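Local structure of putative O-acetylhomoserine (Thiol)-lyase (Campylobacter jejuni, 4OC9) at residues P26-T31 with S58-D63; N101-N106 with R128-D133; G212-G217 with A279-Q284; Y318-S323 with N337-L342. The protein probably uses pyridoxal 5'-phosphate to make homocysteine from O-acetylhomoserine and sulfide, as a tetrameric member of the trans-sulfuration enzyme family. All coordinates share one frame; numbering follows the deposited sequence.

Contact 1: P26-T31 with S58-D63; sequences PIYQNT and SNPTSD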
loop_
_atom_site.group_PDB
_atom_site.type_symbol
_atom_site.label_atom_id
_atom_site.label_comp_id
_atom_site.label_asym_id
_atom_site.label_seq_id
_atom_site.Cartn_x
_atom_site.Cartn_y
_atom_site.Cartn_z
ATOM N N PRO D 26 11.635 -1.224 -4.752
ATOM C CA PRO D 26 10.792 -0.164 -4.267
ATOM C C PRO D 26 9.449 -0.127 -4.959
ATOM O O PRO D 26 9.320 -0.564 -6.113
ATOM C CB PRO D 26 11.570 1.117 -4.618
ATOM C CG PRO D 26 12.946 0.671 -4.997
ATOM C CD PRO D 26 12.810 -0.732 -5.481
ATOM N N ILE D 27 8.462 0.413 -4.246
ATOM C CA ILE D 27 7.117 0.537 -4.789
ATOM C C ILE D 27 7.004 1.942 -5.391
ATOM O O ILE D 27 6.920 2.944 -4.654
ATOM C CB ILE D 27 6.023 0.391 -3.732
ATOM C CG1 ILE D 27 6.194 -0.910 -2.957
ATOM C CG2 ILE D 27 4.669 0.487 -4.408
ATOM C CD1 ILE D 27 5.249 -1.041 -1.765
ATOM N N TYR D 28 7.008 2.001 -6.718
ATOM C CA TYR D 28 6.888 3.260 -7.422
ATOM C C TYR D 28 5.403 3.665 -7.557
ATOM O O TYR D 28 4.815 3.544 -8.633
ATOM C CB TYR D 28 7.615 3.219 -8.781
ATOM C CG TYR D 28 9.115 3.109 -8.608
ATOM C CD1 TYR D 28 9.901 4.259 -8.449
ATOM C CD2 TYR D 28 9.764 1.864 -8.565
ATOM C CE1 TYR D 28 11.270 4.180 -8.267
ATOM C CE2 TYR D 28 11.141 1.779 -8.376
ATOM C CZ TYR D 28 11.881 2.952 -8.242
ATOM O OH TYR D 28 13.220 2.899 -8.057
ATOM N N GLN D 29 4.826 4.158 -6.449
ATOM C CA GLN D 29 3.421 4.598 -6.401
ATOM C C GLN D 29 3.565 5.979 -7.065
ATOM O O GLN D 29 3.594 7.048 -6.419
ATOM C CB GLN D 29 2.917 4.662 -4.954
ATOM C CG GLN D 29 1.429 4.918 -4.874
ATOM C CD GLN D 29 0.661 3.751 -5.426
ATOM O OE1 GLN D 29 0.771 2.652 -4.917
ATOM N NE2 GLN D 29 -0.208 4.010 -6.418
ATOM N N ASN D 30 3.619 5.922 -8.401
ATOM C CA ASN D 30 3.853 7.070 -9.235
ATOM C C ASN D 30 3.372 6.905 -10.685
ATOM O O ASN D 30 3.438 5.811 -11.245
ATOM C CB ASN D 30 5.363 7.127 -9.306
ATOM C CG ASN D 30 5.872 8.247 -10.150
ATOM O OD1 ASN D 30 5.817 9.426 -9.781
ATOM N ND2 ASN D 30 6.477 7.867 -11.261
ATOM N N THR D 31 2.917 7.993 -11.284
ATOM C CA THR D 31 2.409 7.943 -12.656
ATOM C C THR D 31 3.308 8.549 -13.684
ATOM O O THR D 31 3.286 8.106 -14.834
ATOM C CB THR D 31 1.048 8.645 -12.795
ATOM O OG1 THR D 31 1.125 9.982 -12.276
ATOM C CG2 THR D 31 0.004 7.906 -12.000
ATOM N N SER D 58 4.180 1.697 -18.659
ATOM C CA SER D 58 5.094 0.876 -17.912
ATOM C C SER D 58 5.492 1.586 -16.621
ATOM O O SER D 58 5.489 2.819 -16.537
ATOM C CB SER D 58 6.355 0.563 -18.696
ATOM O OG SER D 58 7.150 1.738 -18.861
ATOM N N ASN D 59 5.882 0.770 -15.643
ATOM C CA ASN D 59 6.322 1.205 -14.317
ATOM C C ASN D 59 7.498 0.303 -13.879
ATOM O O ASN D 59 7.465 -0.900 -14.113
ATOM C CB ASN D 59 5.123 1.141 -13.390
ATOM C CG ASN D 59 5.452 1.479 -11.951
ATOM O OD1 ASN D 59 6.224 0.770 -11.277
ATOM N ND2 ASN D 59 4.746 2.474 -11.416
ATOM N N PRO D 60 8.541 0.876 -13.267
ATOM C CA PRO D 60 9.703 0.085 -12.859
ATOM C C PRO D 60 9.390 -1.078 -11.926
ATOM O O PRO D 60 9.998 -2.145 -12.078
ATOM C CB PRO D 60 10.621 1.096 -12.168
ATOM C CG PRO D 60 10.128 2.435 -12.596
ATOM C CD PRO D 60 8.665 2.283 -12.864
ATOM N N THR D 61 8.440 -0.921 -11.017
ATOM C CA THR D 61 8.082 -2.013 -10.114
ATOM C C THR D 61 7.537 -3.134 -10.960
ATOM O O THR D 61 8.032 -4.265 -10.918
ATOM C CB THR D 61 7.048 -1.592 -9.044
ATOM O OG1 THR D 61 7.574 -0.531 -8.246
ATOM C CG2 THR D 61 6.699 -2.753 -8.140
ATOM N N SER D 62 6.535 -2.829 -11.780
ATOM C CA SER D 62 5.937 -3.851 -12.678
ATOM C C SER D 62 6.912 -4.401 -13.750
ATOM O O SER D 62 6.777 -5.531 -14.191
ATOM C CB SER D 62 4.627 -3.403 -13.260
ATOM O OG SER D 62 4.749 -2.157 -13.898
ATOM N N ASP D 63 7.934 -3.630 -14.123
ATOM C CA ASP D 63 8.925 -4.103 -15.109
ATOM C C ASP D 63 9.747 -5.256 -14.527
ATOM O O ASP D 63 10.053 -6.219 -15.232
ATOM C CB ASP D 63 9.873 -2.988 -15.560
ATOM C CG ASP D 63 9.173 -1.933 -16.401
ATOM O OD1 ASP D 63 8.028 -2.175 -16.855
ATOM O OD2 ASP D 63 9.779 -0.869 -16.623
#
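P60 lays its ring edge over one face of the Y28 ring, off-centre, with CB 3.8 Å from Y28 CD2. P60 is the first residue of helix 60-73, and the contact illustrates how a helix N-terminus can dock onto an irregular loop: N59 is the N-cap, and its OD1 accepts from T61 N at 2.8 Å. With CG anti to the backbone N (chi1 176°), the N59 amide serves both segments. While OD1 caps the helix, ND2 reaches across to Y28 O at 3.0 Å, in the amide plane and in the plane of the carbonyl it meets. Y28 and Q29 are the centres of successive inverse gamma turns. The loop is also an intersubunit seam: N30, whose ND2 donates to A32 O of its own chain, accepts through OD1 from S24 N of the second subunit, and Q29 NE2 bonds T213 O of the third. Near the edge of the Y28 ring sits the T61 hydroxyl, held beside its own backbone N by a chi1 of -60°. T61 OG1 accepts from Y28 N at 3.0 Å, almost straight at 171°, and gives its proton to P26 O at 2.8 Å, on a lone pair.

Contact 2: N101-N106 with R128-D133; sequences NVAYSN and REFDID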
loop_
_atom_site.group_PDB
_atom_site.type_symbol
_atom_site.label_atom_id
_atom_site.label_comp_id
_atom_site.label_asym_id
_atom_site.label_seq_id
_atom_site.Cartn_x
_atom_site.Cartn_y
_atom_site.Cartn_z
ATOM N N ASN D 101 -10.612 -14.820 -36.985
ATOM C CA ASN D 101 -11.148 -15.782 -36.057
ATOM C C ASN D 101 -10.014 -16.351 -35.217
ATOM O O ASN D 101 -8.828 -16.228 -35.564
ATOM C CB ASN D 101 -11.925 -16.879 -36.790
ATOM C CG ASN D 101 -11.055 -17.766 -37.642
ATOM O OD1 ASN D 101 -10.409 -18.675 -37.140
ATOM N ND2 ASN D 101 -11.184 -17.618 -38.941
ATOM N N VAL D 102 -10.396 -16.935 -34.090
ATOM C CA VAL D 102 -9.430 -17.539 -33.190
ATOM C C VAL D 102 -9.977 -18.880 -32.803
ATOM O O VAL D 102 -11.189 -19.037 -32.631
ATOM C CB VAL D 102 -9.159 -16.708 -31.896
ATOM C CG1 VAL D 102 -8.577 -15.339 -32.244
ATOM C CG2 VAL D 102 -10.433 -16.523 -31.073
ATOM N N ALA D 103 -9.070 -19.836 -32.631
ATOM C CA ALA D 103 -9.428 -21.192 -32.228
ATOM C C ALA D 103 -9.200 -21.315 -30.719
ATOM O O ALA D 103 -8.124 -20.948 -30.217
ATOM C CB ALA D 103 -8.577 -22.209 -32.960
ATOM N N TYR D 104 -10.183 -21.869 -30.011
ATOM C CA TYR D 104 -10.050 -22.005 -28.580
ATOM C C TYR D 104 -10.529 -23.351 -28.031
ATOM O O TYR D 104 -11.480 -23.940 -28.511
ATOM C CB TYR D 104 -10.833 -20.878 -27.892
ATOM C CG TYR D 104 -12.351 -21.011 -27.973
ATOM C CD1 TYR D 104 -13.053 -20.686 -29.130
ATOM C CD2 TYR D 104 -13.084 -21.399 -26.863
ATOM C CE1 TYR D 104 -14.439 -20.802 -29.187
ATOM C CE2 TYR D 104 -14.461 -21.487 -26.905
ATOM C CZ TYR D 104 -15.129 -21.198 -28.073
ATOM O OH TYR D 104 -16.488 -21.300 -28.100
ATOM N N SER D 105 -9.852 -23.807 -27.006
ATOM C CA SER D 105 -10.174 -25.056 -26.344
ATOM C C SER D 105 -11.549 -25.025 -25.675
ATOM O O SER D 105 -11.975 -24.010 -25.105
ATOM C CB SER D 105 -9.083 -25.388 -25.288
ATOM O OG SER D 105 -9.435 -26.515 -24.521
ATOM N N ASN D 106 -12.231 -26.154 -25.749
ATOM C CA ASN D 106 -13.558 -26.308 -25.177
ATOM C C ASN D 106 -13.462 -26.539 -23.672
ATOM O O ASN D 106 -14.469 -26.648 -22.979
ATOM C CB ASN D 106 -14.310 -27.465 -25.835
ATOM C CG ASN D 106 -13.664 -28.831 -25.575
ATOM O OD1 ASN D 106 -12.474 -28.960 -25.263
ATOM N ND2 ASN D 106 -14.451 -29.863 -25.752
ATOM N N ARG D 128 -13.927 -20.014 -32.669
ATOM C CA ARG D 128 -14.144 -21.392 -33.119
ATOM C C ARG D 128 -13.586 -22.393 -32.113
ATOM O O ARG D 128 -12.387 -22.561 -32.003
ATOM C CB ARG D 128 -13.493 -21.634 -34.490
ATOM C CG ARG D 128 -14.046 -20.740 -35.591
ATOM C CD ARG D 128 -13.341 -20.986 -36.908
ATOM N NE ARG D 128 -13.815 -20.072 -37.951
ATOM C CZ ARG D 128 -13.324 -20.031 -39.184
ATOM N NH1 ARG D 128 -12.335 -20.848 -39.546
ATOM N NH2 ARG D 128 -13.809 -19.165 -40.054
ATOM N N GLU D 129 -14.502 -23.058 -31.422
ATOM C CA GLU D 129 -14.211 -24.061 -30.436
ATOM C C GLU D 129 -13.554 -25.325 -31.014
ATOM O O GLU D 129 -13.742 -25.664 -32.187
ATOM C CB GLU D 129 -15.528 -24.518 -29.823
ATOM C CG GLU D 129 -15.428 -25.495 -28.658
ATOM C CD GLU D 129 -16.789 -26.058 -28.252
ATOM O OE1 GLU D 129 -16.974 -26.584 -27.120
ATOM O OE2 GLU D 129 -17.703 -25.971 -29.083
ATOM N N PHE D 130 -12.726 -25.993 -30.208
ATOM C CA PHE D 130 -12.092 -27.242 -30.660
ATOM C C PHE D 130 -11.937 -28.072 -29.400
ATOM O O PHE D 130 -11.944 -27.534 -28.284
ATOM C CB PHE D 130 -10.762 -27.086 -31.424
ATOM C CG PHE D 130 -9.585 -26.692 -30.569
ATOM C CD1 PHE D 130 -9.282 -25.372 -30.346
ATOM C CD2 PHE D 130 -8.750 -27.674 -30.030
ATOM C CE1 PHE D 130 -8.184 -25.028 -29.584
ATOM C CE2 PHE D 130 -7.645 -27.339 -29.283
ATOM C CZ PHE D 130 -7.367 -26.009 -29.046
ATOM N N ASP D 131 -11.824 -29.379 -29.590
ATOM C CA ASP D 131 -11.686 -30.311 -28.500
ATOM C C ASP D 131 -10.200 -30.669 -28.293
ATOM O O ASP D 131 -9.569 -31.251 -29.194
ATOM C CB ASP D 131 -12.515 -31.561 -28.837
ATOM C CG ASP D 131 -12.520 -32.621 -27.722
ATOM O OD1 ASP D 131 -11.961 -32.428 -26.607
ATOM O OD2 ASP D 131 -13.120 -33.683 -27.986
ATOM N N ILE D 132 -9.649 -30.340 -27.123
ATOM C CA ILE D 132 -8.240 -30.661 -26.855
ATOM C C ILE D 132 -7.998 -32.158 -26.844
ATOM O O ILE D 132 -6.859 -32.590 -26.969
ATOM C CB ILE D 132 -7.669 -30.198 -25.500
ATOM C CG1 ILE D 132 -8.658 -30.587 -24.426
ATOM C CG2 ILE D 132 -7.447 -28.720 -25.455
ATOM C CD1 ILE D 132 -7.957 -30.812 -23.120
ATOM N N ASP D 133 -9.043 -32.942 -26.604
ATOM C CA ASP D 133 -8.922 -34.404 -26.575
ATOM C C ASP D 133 -8.977 -35.048 -27.952
ATOM O O ASP D 133 -8.709 -36.218 -28.082
ATOM C CB ASP D 133 -10.003 -35.008 -25.681
ATOM C CG ASP D 133 -9.785 -34.704 -24.202
ATOM O OD1 ASP D 133 -8.619 -34.599 -23.787
ATOM O OD2 ASP D 133 -10.784 -34.652 -23.444
#
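The amide of N101 is stacked on the guanidinium of R128, the planes 15° apart, with N101 ND2 over the centre of one face and 3.2 Å from R128 CZ. E129 CA lies over a face of the Y104 ring, 3.9 Å from its centroid, and R128 N is at the ring edge. S105 CA covers the F130 ring likewise, while A103 C is near that ring's edge. Both rings leave their backbones from between N and the carbonyl carbon (chi1 71° and 73°), which folds each over the partner strand. The strands are parallel neighbours, joined through helix 110-119 in a beta-alpha-beta unit of the large sheet, with 126-130 outermost within the chain. Their ladder runs from R128 N to V102 O (2.9 Å), Y104 N to R128 O (3.1 Å) and F130 N to Y104 O (2.9 Å), ending in a weak bond from N106 N to F130 O. N101 ND2 and the guanidinium nitrogens are all donors, so they stack without bonding each other; their in-plane N-H groups serve D143, shared by both, and E126 and V141 O, which take R128. T146 OG1 bonds N101 OD1. Two carboxylates, D143 and E126, probably balance the arginine charge.

Contact 3: G212-G217 with A279-Q284; sequences GTALGG and AWLLLQ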
loop_
_atom_site.group_PDB
_atom_site.type_symbol
_atom_site.label_atom_id
_atom_site.label_comp_id
_atom_site.label_asym_id
_atom_site.label_seq_id
_atom_site.Cartn_x
_atom_site.Cartn_y
_atom_site.Cartn_z
ATOM N N GLY D 212 -4.817 -14.511 -2.327
ATOM C CA GLY D 212 -6.073 -13.816 -2.632
ATOM C C GLY D 212 -6.050 -12.323 -2.369
ATOM O O GLY D 212 -7.083 -11.735 -2.046
ATOM N N THR D 213 -4.895 -11.705 -2.574
ATOM C CA THR D 213 -4.751 -10.278 -2.311
ATOM C C THR D 213 -4.407 -9.339 -3.446
ATOM O O THR D 213 -4.529 -8.155 -3.289
ATOM C CB THR D 213 -3.664 -10.073 -1.253
ATOM O OG1 THR D 213 -2.437 -10.659 -1.692
ATOM C CG2 THR D 213 -4.072 -10.758 0.050
ATOM N N ALA D 214 -3.966 -9.836 -4.576
ATOM C CA ALA D 214 -3.641 -8.928 -5.644
ATOM C C ALA D 214 -4.058 -9.448 -6.977
ATOM O O ALA D 214 -3.529 -10.426 -7.500
ATOM C CB ALA D 214 -2.169 -8.646 -5.655
ATOM N N LEU D 215 -5.011 -8.745 -7.548
ATOM C CA LEU D 215 -5.528 -9.075 -8.818
ATOM C C LEU D 215 -4.441 -8.665 -9.820
ATOM O O LEU D 215 -3.845 -7.607 -9.702
ATOM C CB LEU D 215 -6.811 -8.252 -9.077
ATOM C CG LEU D 215 -7.618 -8.646 -10.325
ATOM C CD1 LEU D 215 -8.147 -10.062 -10.116
ATOM C CD2 LEU D 215 -8.773 -7.698 -10.554
ATOM N N GLY D 216 -4.222 -9.473 -10.832
ATOM C CA GLY D 216 -3.221 -9.182 -11.861
ATOM C C GLY D 216 -3.057 -10.252 -12.933
ATOM O O GLY D 216 -3.455 -11.380 -12.771
ATOM N N GLY D 217 -2.470 -9.855 -14.053
ATOM C CA GLY D 217 -2.217 -10.757 -15.161
ATOM C C GLY D 217 -0.910 -10.467 -15.876
ATOM O O GLY D 217 -0.268 -9.446 -15.639
ATOM N N ALA D 279 1.543 -4.922 -8.347
ATOM C CA ALA D 279 2.747 -5.457 -8.997
ATOM C C ALA D 279 3.766 -5.874 -7.943
ATOM O O ALA D 279 4.335 -6.970 -8.007
ATOM C CB ALA D 279 3.347 -4.450 -9.942
ATOM N N TRP D 280 3.968 -5.011 -6.952
ATOM C CA TRP D 280 4.920 -5.298 -5.877
ATOM C C TRP D 280 4.519 -6.535 -5.065
ATOM O O TRP D 280 5.351 -7.393 -4.788
ATOM C CB TRP D 280 5.101 -4.082 -4.966
ATOM C CG TRP D 280 6.113 -4.288 -3.926
ATOM C CD1 TRP D 280 7.430 -4.145 -4.064
ATOM C CD2 TRP D 280 5.875 -4.646 -2.559
ATOM N NE1 TRP D 280 8.075 -4.413 -2.849
ATOM C CE2 TRP D 280 7.133 -4.721 -1.914
ATOM C CE3 TRP D 280 4.725 -4.935 -1.821
ATOM C CZ2 TRP D 280 7.272 -5.036 -0.581
ATOM C CZ3 TRP D 280 4.860 -5.273 -0.480
ATOM C CH2 TRP D 280 6.133 -5.307 0.130
ATOM N N LEU D 281 3.245 -6.618 -4.690
ATOM C CA LEU D 281 2.750 -7.788 -3.952
ATOM C C LEU D 281 2.966 -9.040 -4.777
ATOM O O LEU D 281 3.379 -10.072 -4.258
ATOM C CB LEU D 281 1.271 -7.639 -3.625
ATOM C CG LEU D 281 0.983 -6.607 -2.552
ATOM C CD1 LEU D 281 -0.496 -6.314 -2.403
ATOM C CD2 LEU D 281 1.553 -7.089 -1.227
ATOM N N LEU D 282 2.675 -8.959 -6.077
ATOM C CA LEU D 282 2.862 -10.098 -6.997
ATOM C C LEU D 282 4.340 -10.485 -7.089
ATOM O O LEU D 282 4.651 -11.663 -7.209
ATOM C CB LEU D 282 2.223 -9.808 -8.340
ATOM C CG LEU D 282 0.696 -9.715 -8.200
ATOM C CD1 LEU D 282 0.027 -9.156 -9.455
ATOM C CD2 LEU D 282 0.095 -11.069 -7.832
ATOM N N LEU D 283 5.245 -9.518 -7.033
ATOM C CA LEU D 283 6.658 -9.847 -7.023
ATOM C C LEU D 283 6.964 -10.620 -5.783
ATOM O O LEU D 283 7.739 -11.563 -5.821
ATOM C CB LEU D 283 7.581 -8.631 -6.938
ATOM C CG LEU D 283 8.002 -7.875 -8.187
ATOM C CD1 LEU D 283 8.682 -6.567 -7.827
ATOM C CD2 LEU D 283 8.953 -8.796 -8.942
ATOM N N GLN D 284 6.386 -10.196 -4.666
ATOM C CA GLN D 284 6.657 -10.905 -3.405
ATOM C C GLN D 284 6.156 -12.365 -3.486
ATOM O O GLN D 284 6.792 -13.281 -2.987
ATOM C CB GLN D 284 6.019 -10.209 -2.186
ATOM C CG GLN D 284 6.334 -8.725 -2.105
ATOM C CD GLN D 284 7.806 -8.390 -2.128
ATOM O OE1 GLN D 284 8.227 -7.687 -3.035
ATOM N NE2 GLN D 284 8.603 -8.952 -1.231
#
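A214 CB meets the flank of L282, 4.0 Å from both L282 CG and L282 CD2, and stands 4.1 Å from L281 CB. The small methyl thus rests between two consecutive leucines on one side of the helix, and the contact is wholly apolar on the helix side. L282 divides its two methyls along the loop: CD2 lies 3.7 Å from A214 O, whereas CD1 goes farther on, to 4.0 Å from G216 CA. Its CG is anti to the carbonyl carbon (chi1 -66°); beyond it CD1 continues the extended chain (chi2 169°) toward G216, while CD2 branches off to A214. G216 has no side chain, which lets L282 CD1 come close to its CA.

In the next shell, N278 ND2 donates to L215 O, a polar tie from the same helix just ahead of the leucines. G216 is bonded through its backbone to S205, next to K206, the lysine that carries the pyridoxal phosphate, and G217 bonds to V81. T213 O accepts from Q29 NE2 of the third subunit, and Q284 O from Q211 NE2 of the fourth; T213 also packs on W280 of the fourth subunit.

Residues 212-216 are the last part of the loop between strands 199-203 and 217-221 of the large sheet, the second of which G217 opens. The long helix 276-309 lies against this loop, and helix 60-73 packs on helix 276-309, with L282 touching L65 and L283 touching V64.

Contact 4: Y318-S323 with N337-L342; sequences YPTLAS and NFASGL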
loop_
_atom_site.group_PDB
_atom_site.type_symbol
_atom_site.label_atom_id
_atom_site.label_comp_id
_atom_site.label_asym_id
_atom_site.label_seq_id
_atom_site.Cartn_x
_atom_site.Cartn_y
_atom_site.Cartn_z
ATOM N N TYR D 318 -8.202 -35.592 -10.715
ATOM C CA TYR D 318 -6.891 -35.068 -10.308
ATOM C C TYR D 318 -5.861 -35.943 -11.047
ATOM O O TYR D 318 -5.908 -37.147 -10.990
ATOM C CB TYR D 318 -6.730 -34.993 -8.780
ATOM C CG TYR D 318 -5.534 -34.219 -8.346
ATOM C CD1 TYR D 318 -5.534 -32.837 -8.381
ATOM C CD2 TYR D 318 -4.425 -34.853 -7.835
ATOM C CE1 TYR D 318 -4.438 -32.114 -7.973
ATOM C CE2 TYR D 318 -3.313 -34.139 -7.425
ATOM C CZ TYR D 318 -3.328 -32.757 -7.500
ATOM O OH TYR D 318 -2.195 -32.057 -7.075
ATOM N N PRO D 319 -4.923 -35.321 -11.748
ATOM C CA PRO D 319 -3.944 -36.035 -12.560
ATOM C C PRO D 319 -3.012 -37.051 -11.917
ATOM O O PRO D 319 -2.530 -37.917 -12.616
ATOM C CB PRO D 319 -3.117 -34.891 -13.183
ATOM C CG PRO D 319 -3.883 -33.643 -12.929
ATOM C CD PRO D 319 -4.572 -33.892 -11.629
ATOM N N THR D 320 -2.769 -36.966 -10.612
ATOM C CA THR D 320 -1.893 -37.912 -9.973
ATOM C C THR D 320 -2.586 -39.272 -9.813
ATOM O O THR D 320 -1.915 -40.279 -9.563
ATOM C CB THR D 320 -1.432 -37.443 -8.590
ATOM O OG1 THR D 320 -2.555 -37.365 -7.706
ATOM C CG2 THR D 320 -0.734 -36.140 -8.675
ATOM N N LEU D 321 -3.918 -39.310 -9.918
ATOM C CA LEU D 321 -4.645 -40.566 -9.788
ATOM C C LEU D 321 -4.394 -41.408 -11.055
ATOM O O LEU D 321 -4.728 -40.987 -12.157
ATOM C CB LEU D 321 -6.133 -40.311 -9.571
ATOM C CG LEU D 321 -6.529 -39.622 -8.270
ATOM C CD1 LEU D 321 -8.016 -39.282 -8.231
ATOM C CD2 LEU D 321 -6.158 -40.471 -7.087
ATOM N N ALA D 322 -3.795 -42.588 -10.880
ATOM C CA ALA D 322 -3.451 -43.501 -11.972
ATOM C C ALA D 322 -4.571 -43.844 -12.949
ATOM O O ALA D 322 -4.310 -44.149 -14.113
ATOM C CB ALA D 322 -2.859 -44.783 -11.387
ATOM N N SER D 323 -5.810 -43.821 -12.477
ATOM C CA SER D 323 -6.965 -44.118 -13.321
ATOM C C SER D 323 -7.441 -42.899 -14.079
ATOM O O SER D 323 -8.325 -42.982 -14.959
ATOM C CB SER D 323 -8.133 -44.606 -12.465
ATOM O OG SER D 323 -7.801 -45.778 -11.769
ATOM N N ASN D 337 6.608 -34.114 -10.636
ATOM C CA ASN D 337 5.535 -34.957 -10.152
ATOM C C ASN D 337 4.549 -34.294 -9.162
ATOM O O ASN D 337 4.168 -34.882 -8.149
ATOM C CB ASN D 337 6.058 -36.269 -9.579
ATOM C CG ASN D 337 4.987 -37.342 -9.557
ATOM O OD1 ASN D 337 4.265 -37.526 -10.538
ATOM N ND2 ASN D 337 4.907 -38.079 -8.462
ATOM N N PHE D 338 4.248 -33.019 -9.397
ATOM C CA PHE D 338 3.311 -32.241 -8.593
ATOM C C PHE D 338 2.306 -31.753 -9.602
ATOM O O PHE D 338 2.677 -31.328 -10.675
ATOM C CB PHE D 338 3.954 -31.072 -7.848
ATOM C CG PHE D 338 4.930 -31.472 -6.760
ATOM C CD1 PHE D 338 4.486 -32.116 -5.622
ATOM C CD2 PHE D 338 6.250 -31.043 -6.803
ATOM C CE1 PHE D 338 5.357 -32.469 -4.617
ATOM C CE2 PHE D 338 7.126 -31.356 -5.784
ATOM C CZ PHE D 338 6.679 -32.074 -4.692
ATOM N N ALA D 339 1.032 -31.797 -9.256
ATOM C CA ALA D 339 -0.029 -31.395 -10.174
ATOM C C ALA D 339 -0.865 -30.171 -9.780
ATOM O O ALA D 339 -2.001 -29.982 -10.234
ATOM C CB ALA D 339 -0.938 -32.577 -10.374
ATOM N N SER D 340 -0.308 -29.354 -8.903
ATOM C CA SER D 340 -0.955 -28.117 -8.414
ATOM C C SER D 340 -2.101 -28.373 -7.424
ATOM O O SER D 340 -2.347 -29.502 -7.022
ATOM C CB SER D 340 -1.362 -27.218 -9.559
ATOM O OG SER D 340 -1.742 -25.953 -9.063
ATOM N N GLY D 341 -2.789 -27.314 -7.025
ATOM C CA GLY D 341 -3.857 -27.422 -6.024
ATOM C C GLY D 341 -5.300 -27.384 -6.392
ATOM O O GLY D 341 -6.146 -27.208 -5.525
ATOM N N LEU D 342 -5.601 -27.535 -7.672
ATOM C CA LEU D 342 -6.987 -27.520 -8.093
ATOM C C LEU D 342 -7.468 -28.931 -8.374
ATOM O O LEU D 342 -6.742 -29.743 -8.947
ATOM C CB LEU D 342 -7.132 -26.754 -9.387
ATOM C CG LEU D 342 -8.577 -26.487 -9.776
ATOM C CD1 LEU D 342 -9.166 -25.507 -8.745
ATOM C CD2 LEU D 342 -8.628 -25.865 -11.144
HETATM O O HOH W 1 0.229 -33.353 -6.914
#
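Y318 presents its ring edge to the backbone of residues 340-342, and its hydroxyl reaches farthest. Its CG is anti to the backbone N (chi1 -168°), which swings the ring out across the gap. There Y318 OH, gripped by two bonds, gives its own proton to S340 O at 2.6 Å, in the plane of that carbonyl and with a C=O...donor angle of 154°, and receives another from a bound water. L342 O comes to the same ring near its plane, 3.4 Å from Y318 CD1. The methyl of A339 meets Y318 obliquely, its CB 3.7 Å from CZ, and is shared with two further side chains: P319 CG and T320 CG2 each lie 4.0 Å from it. P319 also stands over one face of the Y318 ring with its CD.

Y318 to L321 make a type I beta turn, closed by L321 N to Y318 O, just after strand 315-317. The other segment leads into strand 342-346, its antiparallel neighbour in the smaller, five-stranded sheet. Helix 327-333 lies between the two in sequence, and its F330 touches P319, T320 and A339 alike. S340 OG is hydrogen-bonded to V184 O.

The water forms a second link between the segments, donating to Y318 OH at 2.8 Å and accepting from A339 N at 2.9 Å.

In the fold
All four contacts are largely buried, but they are buried by different things. Contacts 1 and 3 are neighbours, centres 13 Å apart, where I27 packs on W280 and T61 on the same helix; other subunits cover both. Contacts 2 and 4 touch no other chain and lie at the margins of the two sheets, contact 2 at the outer strand of the seven-stranded one, contact 4 in loops beside the five-stranded one, its segments having residues at the surface. Chemistry follows place. Contact 2 depends on regular strand pairing with a charged end, contact 1 on side chains meeting loop backbone, contact 3 on methyl groups against loop backbone, and contact 4 on one phenol assisted by a water.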